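Local coordinates for periplasmic binding protein (Roseiflexus sp. RS-1, PDB 5GJ3) that binds heme, here two molecules at once, and probably hands it on to the membrane transporter of a bacterial heme-acquisition system, at residues A[155-160]-A[186-191]; A[146-151]-A[200-205]; A[216-221]-A[233-238]. One frame throughout, in Å; residues are numbered along the deposited sequence.

Interaction 1 of 3, residues A[155-160]-A[186-191]; sequences VQQVAG and FKPLSP
Val158 and Lys187 form a hydrogen-bonded pair of the antiparallel ladder that joins strand 155-159 to the short strand 186-188 in a mixed sheet of the heme-binding protein. Val158 N reaches Lys187 O at 2.7 Å, and Lys187 N answers to Val158 O. Leu189 N adds a bond to Gln156 O from above that carbonyl's plane, 37° out of it. Packing is closest on the face where Val158 CG2 meets Leu189 CD1 at 3.6 Å; the branched valine suits an extended strand. Val193 of helix 191-197 packs on it, and Leu146 and Leu148 of the neighbouring strand touch it from beside. The other face is looser: Ala159 CB lies over one face of the Phe186 ring, 4.3 Å above its plane and toward the rim, a methyl small enough to fit under a ring that also touches heme. Toward solvent, Gln157 bends at chi2 (-86°), folding its amide back over the peptide between Lys187 and Pro188, with OE1 3.4 Å from Pro188 CA. Replacing Gln157 with an alanine is likely to uncover that peptide and leave the bridging water without its amide donor. That water accepts from Gln157 NE2 at 3.0 Å and donates to Phe186 O at 3.3 Å.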
loop_
_atom_site.group_PDB
_atom_site.type_symbol
_atom_site.label_atom_id
_atom_site.label_comp_id
_atom_site.label_asym_id
_atom_site.label_seq_id
_atom_site.Cartn_x
_atom_site.Cartn_y
_atom_site.Cartn_z
ATOM N N VAL A 155 6.696 15.310 -11.564
ATOM C CA VAL A 155 6.112 13.970 -11.785
ATOM C C VAL A 155 4.672 13.978 -11.285
ATOM O O VAL A 155 4.438 14.304 -10.118
ATOM C CB VAL A 155 6.959 12.878 -11.075
ATOM C CG1 VAL A 155 6.195 11.544 -10.968
ATOM C CG2 VAL A 155 8.294 12.705 -11.807
ATOM N N GLN A 156 3.723 13.691 -12.187
ATOM C CA GLN A 156 2.290 13.686 -11.865
ATOM C C GLN A 156 1.610 12.593 -12.659
ATOM O O GLN A 156 1.469 12.685 -13.889
ATOM C CB GLN A 156 1.663 15.060 -12.147
ATOM C CG GLN A 156 2.196 16.121 -11.194
ATOM C CD GLN A 156 2.322 17.485 -11.800
ATOM O OE1 GLN A 156 3.234 18.232 -11.452
ATOM N NE2 GLN A 156 1.384 17.851 -12.651
ATOM N N GLN A 157 1.223 11.541 -11.945
ATOM C CA GLN A 157 0.676 10.339 -12.546
ATOM C C GLN A 157 -0.651 9.989 -11.864
ATOM O O GLN A 157 -0.855 10.273 -10.686
ATOM C CB GLN A 157 1.643 9.156 -12.414
ATOM C CG GLN A 157 3.026 9.390 -13.027
ATOM C CD GLN A 157 3.087 9.054 -14.508
ATOM O OE1 GLN A 157 3.490 9.884 -15.323
ATOM N NE2 GLN A 157 2.677 7.847 -14.862
ATOM N N VAL A 158 -1.537 9.379 -12.632
ATOM C CA VAL A 158 -2.877 9.061 -12.191
ATOM C C VAL A 158 -2.932 7.542 -12.231
ATOM O O VAL A 158 -2.356 6.938 -13.144
ATOM C CB VAL A 158 -3.906 9.658 -13.198
ATOM C CG1 VAL A 158 -5.268 9.020 -13.033
ATOM C CG2 VAL A 158 -4.003 11.163 -13.048
ATOM N N ALA A 159 -3.624 6.929 -11.275
ATOM C CA ALA A 159 -3.801 5.457 -11.259
ATOM C C ALA A 159 -5.192 5.024 -11.742
ATOM O O ALA A 159 -6.236 5.473 -11.211
ATOM C CB ALA A 159 -3.542 4.916 -9.848
ATOM N N GLY A 160 -5.222 4.138 -12.722
ATOM C CA GLY A 160 -6.470 3.606 -13.225
ATOM C C GLY A 160 -6.656 2.172 -12.739
ATOM O O GLY A 160 -6.256 1.827 -11.603
ATOM N N PHE A 186 -0.662 3.145 -14.305
ATOM C CA PHE A 186 -0.211 4.534 -14.135
ATOM C C PHE A 186 -0.051 5.301 -15.441
ATOM O O PHE A 186 0.617 4.828 -16.365
ATOM C CB PHE A 186 1.099 4.607 -13.347
ATOM C CG PHE A 186 0.931 4.329 -11.892
ATOM C CD1 PHE A 186 0.667 3.035 -11.446
ATOM C CD2 PHE A 186 1.005 5.355 -10.962
ATOM C CE1 PHE A 186 0.485 2.772 -10.094
ATOM C CE2 PHE A 186 0.829 5.102 -9.609
ATOM C CZ PHE A 186 0.564 3.814 -9.176
ATOM N N LYS A 187 -0.673 6.474 -15.531
ATOM C CA LYS A 187 -0.506 7.358 -16.704
ATOM C C LYS A 187 -0.305 8.798 -16.296
ATOM O O LYS A 187 -0.783 9.204 -15.232
ATOM C CB LYS A 187 -1.692 7.225 -17.653
ATOM C CG LYS A 187 -1.838 5.812 -18.211
ATOM C CD LYS A 187 -0.757 5.449 -19.244
ATOM C CE LYS A 187 -1.085 4.163 -20.007
ATOM N NZ LYS A 187 -1.021 2.919 -19.163
ATOM N N PRO A 188 0.411 9.587 -17.133
ATOM C CA PRO A 188 0.611 10.994 -16.789
ATOM C C PRO A 188 -0.691 11.799 -16.625
ATOM O O PRO A 188 -1.649 11.582 -17.360
ATOM C CB PRO A 188 1.489 11.558 -17.964
ATOM C CG PRO A 188 1.588 10.469 -18.986
ATOM C CD PRO A 188 1.186 9.170 -18.335
ATOM N N LEU A 189 -0.706 12.676 -15.627
ATOM C CA LEU A 189 -1.718 13.706 -15.505
ATOM C C LEU A 189 -1.600 14.671 -16.712
ATOM O O LEU A 189 -0.493 14.948 -17.192
ATOM C CB LEU A 189 -1.557 14.461 -14.178
ATOM C CG LEU A 189 -2.668 15.465 -13.797
ATOM C CD1 LEU A 189 -4.007 14.754 -13.628
ATOM C CD2 LEU A 189 -2.331 16.231 -12.527
ATOM N N SER A 190 -2.742 15.133 -17.227
ATOM C CA SER A 190 -2.790 16.082 -18.354
ATOM C C SER A 190 -4.043 16.953 -18.246
ATOM O O SER A 190 -5.022 16.545 -17.587
ATOM C CB SER A 190 -2.782 15.330 -19.698
ATOM O OG SER A 190 -4.058 14.801 -20.005
ATOM N N PRO A 191 -4.032 18.142 -18.893
ATOM C CA PRO A 191 -5.262 18.944 -19.006
ATOM C C PRO A 191 -6.509 18.101 -19.374
ATOM O O PRO A 191 -7.578 18.253 -18.758
ATOM C CB PRO A 191 -4.922 19.944 -20.128
ATOM C CG PRO A 191 -3.430 20.136 -19.983
ATOM C CD PRO A 191 -2.881 18.788 -19.576
HETATM O O HOH W 1 3.543 6.081 -17.091
#

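Interaction 2 of 3, residues A[146-151]-A[200-205]; sequences LFLYLR and DVLLVL. With HEM (protoporphyrin IX containing Fe), chain C.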
loop_
_atom_site.group_PDB
_atom_site.type_symbol
_atom_site.label_atom_id
_atom_site.label_comp_id
_atom_site.label_asym_id
_atom_site.label_seq_id
_atom_site.Cartn_x
_atom_site.Cartn_y
_atom_site.Cartn_z
ATOM N N LEU A 146 -9.936 10.889 -7.681
ATOM C CA LEU A 146 -8.730 10.751 -8.511
ATOM C C LEU A 146 -7.496 10.546 -7.614
ATOM O O LEU A 146 -7.209 11.373 -6.740
ATOM C CB LEU A 146 -8.550 11.998 -9.376
ATOM C CG LEU A 146 -7.486 11.933 -10.448
ATOM C CD1 LEU A 146 -7.847 10.928 -11.568
ATOM C CD2 LEU A 146 -7.269 13.365 -10.995
ATOM N N PHE A 147 -6.788 9.440 -7.808
ATOM C CA PHE A 147 -5.526 9.241 -7.109
ATOM C C PHE A 147 -4.343 9.800 -7.921
ATOM O O PHE A 147 -4.175 9.434 -9.103
ATOM C CB PHE A 147 -5.269 7.748 -6.849
ATOM C CG PHE A 147 -3.947 7.488 -6.172
ATOM C CD1 PHE A 147 -3.832 7.618 -4.806
ATOM C CD2 PHE A 147 -2.801 7.179 -6.922
ATOM C CE1 PHE A 147 -2.597 7.420 -4.179
ATOM C CE2 PHE A 147 -1.573 6.974 -6.315
ATOM C CZ PHE A 147 -1.478 7.079 -4.935
ATOM N N LEU A 148 -3.525 10.650 -7.302
ATOM C CA LEU A 148 -2.356 11.240 -7.980
ATOM C C LEU A 148 -1.120 10.740 -7.272
ATOM O O LEU A 148 -1.000 10.837 -6.036
ATOM C CB LEU A 148 -2.326 12.775 -7.893
ATOM C CG LEU A 148 -3.541 13.445 -8.564
ATOM C CD1 LEU A 148 -3.565 14.938 -8.347
ATOM C CD2 LEU A 148 -3.554 13.130 -10.057
ATOM N N TYR A 149 -0.257 10.136 -8.045
ATOM C CA TYR A 149 1.084 9.859 -7.613
ATOM C C TYR A 149 1.929 11.115 -7.964
ATOM O O TYR A 149 1.955 11.535 -9.121
ATOM C CB TYR A 149 1.588 8.627 -8.348
ATOM C CG TYR A 149 3.047 8.374 -8.056
ATOM C CD1 TYR A 149 3.437 7.725 -6.875
ATOM C CD2 TYR A 149 4.062 8.823 -8.949
ATOM C CE1 TYR A 149 4.800 7.506 -6.576
ATOM C CE2 TYR A 149 5.424 8.619 -8.658
ATOM C CZ TYR A 149 5.798 7.938 -7.485
ATOM O OH TYR A 149 7.147 7.702 -7.179
ATOM N N LEU A 150 2.593 11.703 -6.971
ATOM C CA LEU A 150 3.320 12.966 -7.124
ATOM C C LEU A 150 4.752 12.843 -6.628
ATOM O O LEU A 150 5.019 12.215 -5.612
ATOM C CB LEU A 150 2.666 14.084 -6.291
ATOM C CG LEU A 150 1.164 14.327 -6.516
ATOM C CD1 LEU A 150 0.631 15.235 -5.404
ATOM C CD2 LEU A 150 0.946 14.930 -7.897
ATOM N N ARG A 151 5.672 13.458 -7.343
ATOM C CA ARG A 151 7.052 13.455 -6.902
ATOM C C ARG A 151 7.621 14.776 -7.354
ATOM O O ARG A 151 8.221 14.855 -8.414
ATOM C CB ARG A 151 7.828 12.270 -7.471
ATOM C CG ARG A 151 8.997 11.896 -6.562
ATOM C CD ARG A 151 9.602 10.547 -6.928
ATOM N NE ARG A 151 10.377 10.616 -8.151
ATOM C CZ ARG A 151 10.033 10.066 -9.313
ATOM N NH1 ARG A 151 10.843 10.203 -10.364
ATOM N NH2 ARG A 151 8.903 9.366 -9.440
ATOM N N ASP A 200 -14.338 14.894 -7.327
ATOM C CA ASP A 200 -14.917 15.365 -6.080
ATOM C C ASP A 200 -13.910 15.249 -4.937
ATOM O O ASP A 200 -13.959 16.027 -3.964
ATOM C CB ASP A 200 -16.138 14.470 -5.721
ATOM C CG ASP A 200 -17.289 14.638 -6.709
ATOM O OD1 ASP A 200 -17.731 15.817 -6.851
ATOM O OD2 ASP A 200 -17.745 13.631 -7.325
ATOM N N VAL A 201 -13.039 14.246 -5.042
ATOM C CA VAL A 201 -11.972 13.968 -4.045
ATOM C C VAL A 201 -10.635 13.801 -4.757
ATOM O O VAL A 201 -10.545 13.086 -5.727
ATOM C CB VAL A 201 -12.304 12.678 -3.215
ATOM C CG1 VAL A 201 -11.209 12.391 -2.138
ATOM C CG2 VAL A 201 -13.701 12.823 -2.581
ATOM N N LEU A 202 -9.598 14.467 -4.262
ATOM C CA LEU A 202 -8.231 14.163 -4.660
ATOM C C LEU A 202 -7.550 13.274 -3.599
ATOM O O LEU A 202 -7.423 13.650 -2.422
ATOM C CB LEU A 202 -7.434 15.462 -4.866
ATOM C CG LEU A 202 -7.908 16.226 -6.116
ATOM C CD1 LEU A 202 -7.480 17.673 -6.043
ATOM C CD2 LEU A 202 -7.368 15.583 -7.390
ATOM N N LEU A 203 -7.142 12.090 -4.021
ATOM C CA LEU A 203 -6.463 11.159 -3.116
ATOM C C LEU A 203 -4.963 11.140 -3.449
ATOM O O LEU A 203 -4.576 10.888 -4.577
ATOM C CB LEU A 203 -7.096 9.759 -3.230
ATOM C CG LEU A 203 -6.574 8.607 -2.357
ATOM C CD1 LEU A 203 -6.741 8.900 -0.886
ATOM C CD2 LEU A 203 -7.260 7.287 -2.697
ATOM N N VAL A 204 -4.128 11.459 -2.462
ATOM C CA VAL A 204 -2.676 11.534 -2.663
ATOM C C VAL A 204 -1.889 10.823 -1.534
ATOM O O VAL A 204 -2.445 10.468 -0.496
ATOM C CB VAL A 204 -2.203 13.002 -2.676
ATOM C CG1 VAL A 204 -2.860 13.740 -3.857
ATOM C CG2 VAL A 204 -2.495 13.680 -1.326
ATOM N N LEU A 205 -0.599 10.656 -1.732
ATOM C CA LEU A 205 0.253 10.158 -0.621
ATOM C C LEU A 205 0.793 11.323 0.232
ATOM O O LEU A 205 1.017 12.447 -0.299
ATOM C CB LEU A 205 1.367 9.314 -1.173
ATOM C CG LEU A 205 0.846 8.168 -2.034
ATOM C CD1 LEU A 205 2.001 7.411 -2.663
ATOM C CD2 LEU A 205 -0.080 7.204 -1.288
HETATM C CHA HEM C . 10.698 7.707 -5.362
HETATM C CHB HEM C . 6.645 5.686 -3.583
HETATM C CHC HEM C . 5.417 3.982 -8.019
HETATM C CHD HEM C . 9.607 5.796 -9.711
HETATM C C1A HEM C . 9.707 7.262 -4.524
HETATM C C2A HEM C . 9.749 7.409 -3.112
HETATM C C3A HEM C . 8.611 6.832 -2.619
HETATM C C4A HEM C . 7.876 6.330 -3.720
HETATM C CMA HEM C . 8.172 6.758 -1.157
HETATM C CAA HEM C . 10.869 8.073 -2.304
HETATM C CBA HEM C . 10.488 9.463 -1.765
HETATM C CGA HEM C . 10.458 10.547 -2.821
HETATM O O1A HEM C . 10.393 10.297 -4.042
HETATM O O2A HEM C . 10.471 11.748 -2.490
HETATM C C1B HEM C . 5.973 5.038 -4.644
HETATM C C2B HEM C . 4.745 4.325 -4.466
HETATM C C3B HEM C . 4.390 3.821 -5.678
HETATM C C4B HEM C . 5.447 4.265 -6.646
HETATM C CMB HEM C . 4.008 4.163 -3.158
HETATM C CAB HEM C . 3.207 3.016 -6.022
HETATM C CBB HEM C . 2.087 3.645 -6.288
HETATM C C1C HEM C . 6.479 4.297 -8.883
HETATM C C2C HEM C . 6.621 3.815 -10.196
HETATM C C3C HEM C . 7.825 4.343 -10.696
HETATM C C4C HEM C . 8.392 5.134 -9.649
HETATM C CMC HEM C . 5.603 2.928 -10.887
HETATM C CAC HEM C . 8.476 4.192 -12.036
HETATM C CBC HEM C . 7.851 3.812 -13.143
HETATM C C1D HEM C . 10.215 6.419 -8.615
HETATM C C2D HEM C . 11.547 7.069 -8.751
HETATM C C3D HEM C . 11.853 7.618 -7.540
HETATM C C4D HEM C . 10.699 7.289 -6.686
HETATM C CMD HEM C . 12.371 7.078 -10.018
HETATM C CAD HEM C . 13.103 8.389 -7.128
HETATM C CBD HEM C . 14.270 7.535 -6.566
HETATM C CGD HEM C . 15.382 8.434 -6.029
HETATM O O1D HEM C . 16.389 8.009 -5.388
HETATM O O2D HEM C . 15.341 9.672 -6.215
HETATM N NA HEM C . 8.534 6.600 -4.909
HETATM N NB HEM C . 6.301 5.030 -5.938
HETATM N NC HEM C . 7.565 5.099 -8.563
HETATM N ND HEM C . 9.702 6.662 -7.396
HETATM FE FE HEM C . 8.061 5.919 -6.714
HETATM O O HOH W 2 0.848 11.521 -3.909
#
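The Phe147 ring meets strand 201-205 with its edge: Leu203 CG and Leu205 CD2 both lie near the ring plane, each 3.8 Å from the ring, the first from CD1 and the second from CE1. The Arg151 guanidinium instead lays one face on the heme, HEM C2D sitting 3.4 Å from its plane and beneath its centre, while its edge is turned to the Tyr149 ring. Both strands belong to the parallel part of the mixed sheet in this periplasmic binding protein, and the pairing includes Tyr149, the iron ligand, on the inner strand 144-151. The ladder is regular where Leu146 N bonds Val201 O, Leu203 N bonds Leu146 O and Leu148 N bonds Leu203 O. Farther on the strands part, and a water spans the gap, donating to Leu148 O and accepting from Leu205 N. Leucine and valine suit the buried face opposite Phe147, where Leu148 CD1 touches Leu202 CD2 at 4.0 Å and Leu150 CD1 reaches Val204 CG1. Helix 164-171 covers the phenylalanine side. With CG anti to the backbone N (chi1 174°), the Tyr149 side chain extends from the strand toward the heme, and its ring edge comes near HEM CHB. A tyrosine suits this place because its phenolic oxygen can bind iron directly. Arg151 NH2 also gives Tyr149 OH a weak hydrogen bond of 3.3 Å, and its charge would probably stabilise negative charge on that oxygen. Leu205 CD1 adds an apolar touch to the heme methyl carbon HEM CMB at 3.9 Å, and Tyr149 OH binds the iron, HEM FE, at 2.1 Å.

Interaction 3 of 3, residues A[216-221]-A[233-238]; sequences DGLLKI and RRIIAL
Arg233 sets off with CG anti to its carbonyl carbon (chi1 -65°), runs on extended through chi2 and then bends at chi3 (76°), a course that swings the guanidinium back to Asp216 and lays the aliphatic stem beside Leu219. In the salt bridge that results, one carboxylate oxygen takes both donors: Arg233 NH1 lies 2.8 Å from Asp216 OD1, and Arg233 NH2 makes a weak second bond to the same Asp216 OD1 at 3.2 Å. The oxygen sits close to the guanidinium plane, at its edge, yet it is approached from above the carboxylate, and the two flat groups are turned 66° against each other. This is therefore not the coplanar, two-oxygen pairing that arginine and aspartate can form. The Leu219 side chain crosses the arginine stem obliquely, its CD1 4.0 Å from Arg233 CG, so the long side chain of the arginine serves both an apolar neighbour and an acid. The contact joins the end of helix 214-218, whose last residue, Leu218, starts a type I turn to Ile221, to the start of strand 235-238, at an edge of the mixed sheet. Arg233 itself, with positive phi, ends helix 228-232 in a Schellman motif, and the chain then turns into the strand. Deeper in, Leu218 and Ile235 meet tip to tip, Leu218 CD2 being 3.8 Å from Ile235 CD1; Ile235 CG1 and CG2 both lie 4.0 Å from the same methyl. Leucine suits the helix end because its fork can reach the sheet; Leu209 of helix 206-211 and Leu224 also touch Leu218. A beta-branched isoleucine suits the strand, and it rests on Leu202 of the adjacent strand. Leu219 CD2 touches Ile235 CD1 more loosely, at 4.4 Å.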
loop_
_atom_site.group_PDB
_atom_site.type_symbol
_atom_site.label_atom_id
_atom_site.label_comp_id
_atom_site.label_asym_id
_atom_site.label_seq_id
_atom_site.Cartn_x
_atom_site.Cartn_y
_atom_site.Cartn_z
ATOM N N ASP A 216 -1.696 23.951 -0.638
ATOM C CA ASP A 216 -1.429 25.186 -1.383
ATOM C C ASP A 216 -0.621 24.936 -2.660
ATOM O O ASP A 216 -1.039 25.371 -3.739
ATOM C CB ASP A 216 -0.793 26.258 -0.493
ATOM C CG ASP A 216 -1.788 26.841 0.521
ATOM O OD1 ASP A 216 -3.021 26.660 0.367
ATOM O OD2 ASP A 216 -1.334 27.506 1.472
ATOM N N GLY A 217 0.467 24.177 -2.584
ATOM C CA GLY A 217 1.187 23.829 -3.821
ATOM C C GLY A 217 0.390 22.931 -4.774
ATOM O O GLY A 217 0.360 23.153 -5.986
ATOM N N LEU A 218 -0.268 21.900 -4.243
ATOM C CA LEU A 218 -1.012 20.959 -5.110
ATOM C C LEU A 218 -2.019 21.712 -6.002
ATOM O O LEU A 218 -2.138 21.467 -7.197
ATOM C CB LEU A 218 -1.758 19.905 -4.236
ATOM C CG LEU A 218 -2.724 18.926 -4.940
ATOM C CD1 LEU A 218 -1.893 17.976 -5.773
ATOM C CD2 LEU A 218 -3.576 18.122 -3.959
ATOM N N LEU A 219 -2.737 22.641 -5.402
ATOM C CA LEU A 219 -3.777 23.368 -6.121
ATOM C C LEU A 219 -3.239 24.437 -7.072
ATOM O O LEU A 219 -4.030 25.076 -7.786
ATOM C CB LEU A 219 -4.799 23.968 -5.143
ATOM C CG LEU A 219 -5.479 22.824 -4.382
ATOM C CD1 LEU A 219 -6.573 23.346 -3.472
ATOM C CD2 LEU A 219 -6.006 21.782 -5.374
ATOM N N LYS A 220 -1.912 24.619 -7.097
ATOM C CA LYS A 220 -1.256 25.451 -8.103
ATOM C C LYS A 220 -0.972 24.647 -9.371
ATOM O O LYS A 220 -0.610 25.206 -10.399
ATOM C CB LYS A 220 0.037 26.072 -7.549
ATOM C CG LYS A 220 -0.183 27.226 -6.576
ATOM C CD LYS A 220 1.137 27.761 -6.030
ATOM C CE LYS A 220 2.137 28.030 -7.147
ATOM N NZ LYS A 220 3.351 28.752 -6.665
ATOM N N ILE A 221 -1.124 23.326 -9.300
ATOM C CA ILE A 221 -0.980 22.468 -10.487
ATOM C C ILE A 221 -2.164 22.757 -11.432
ATOM O O ILE A 221 -3.336 22.797 -11.000
ATOM C CB ILE A 221 -0.906 20.967 -10.123
ATOM C CG1 ILE A 221 0.364 20.667 -9.298
ATOM C CG2 ILE A 221 -0.954 20.110 -11.378
ATOM C CD1 ILE A 221 0.406 19.257 -8.711
ATOM N N ARG A 233 -11.304 22.149 -1.292
ATOM C CA ARG A 233 -10.050 21.649 -0.724
ATOM C C ARG A 233 -10.200 20.203 -0.192
ATOM O O ARG A 233 -9.700 19.872 0.875
ATOM C CB ARG A 233 -9.449 22.628 0.320
ATOM C CG ARG A 233 -9.023 23.954 -0.308
ATOM C CD ARG A 233 -8.639 25.038 0.701
ATOM N NE ARG A 233 -7.311 24.836 1.312
ATOM C CZ ARG A 233 -6.152 25.326 0.852
ATOM N NH1 ARG A 233 -5.011 25.074 1.511
ATOM N NH2 ARG A 233 -6.110 26.058 -0.260
ATOM N N ARG A 234 -10.877 19.344 -0.954
ATOM C CA ARG A 234 -11.160 17.998 -0.485
ATOM C C ARG A 234 -10.016 17.093 -0.918
ATOM O O ARG A 234 -10.089 16.385 -1.922
ATOM C CB ARG A 234 -12.477 17.559 -1.061
ATOM C CG ARG A 234 -13.159 16.494 -0.270
ATOM C CD ARG A 234 -14.536 16.307 -0.849
ATOM N NE ARG A 234 -15.545 17.294 -0.489
ATOM C CZ ARG A 234 -16.322 17.202 0.588
ATOM N NH1 ARG A 234 -16.112 16.262 1.488
ATOM N NH2 ARG A 234 -17.295 18.067 0.798
ATOM N N ILE A 235 -8.919 17.166 -0.157
ATOM C CA ILE A 235 -7.713 16.404 -0.439
ATOM C C ILE A 235 -7.631 15.410 0.723
ATOM O O ILE A 235 -7.727 15.832 1.877
ATOM C CB ILE A 235 -6.399 17.260 -0.401
ATOM C CG1 ILE A 235 -6.469 18.587 -1.208
ATOM C CG2 ILE A 235 -5.155 16.417 -0.690
ATOM C CD1 ILE A 235 -7.099 18.532 -2.567
ATOM N N ILE A 236 -7.430 14.124 0.420
ATOM C CA ILE A 236 -7.205 13.086 1.457
ATOM C C ILE A 236 -5.752 12.661 1.226
ATOM O O ILE A 236 -5.394 12.260 0.128
ATOM C CB ILE A 236 -8.073 11.797 1.215
ATOM C CG1 ILE A 236 -9.571 12.069 1.122
ATOM C CG2 ILE A 236 -7.764 10.698 2.250
ATOM C CD1 ILE A 236 -10.143 12.835 2.293
ATOM N N ALA A 237 -4.900 12.778 2.246
ATOM C CA ALA A 237 -3.515 12.347 2.097
ATOM C C ALA A 237 -3.302 11.195 3.063
ATOM O O ALA A 237 -3.604 11.311 4.251
ATOM C CB ALA A 237 -2.548 13.493 2.380
ATOM N N LEU A 238 -2.815 10.072 2.570
ATOM C CA LEU A 238 -2.587 8.909 3.449
ATOM C C LEU A 238 -1.151 8.465 3.259
ATOM O O LEU A 238 -0.566 8.693 2.212
ATOM C CB LEU A 238 -3.572 7.743 3.127
ATOM C CG LEU A 238 -5.077 8.032 3.425
ATOM C CD1 LEU A 238 -5.961 6.879 2.973
ATOM C CD2 LEU A 238 -5.315 8.292 4.903
#

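From the N terminus, the chain first passes through the four-stranded parallel sheet and then helix 115-136 before strand 144-151 opens interaction 2. Strand 155-159 follows directly as its antiparallel neighbour, and 186-191 closes interaction 1 against it. Only after helix 191-197 does 200-205 close interaction 2, so interaction 1 lies within the larger loop. Interaction 3 comes later in series, a short loop running from 216-221 to 233-238. All three reach one mixed sheet: Gln157 O probably bonds Tyr149 N between interactions 1 and 2, while Leu202 O and Ile236 N probably join interactions 2 and 3. Ile221 also packs on Leu189, linking interaction 3 with interaction 1.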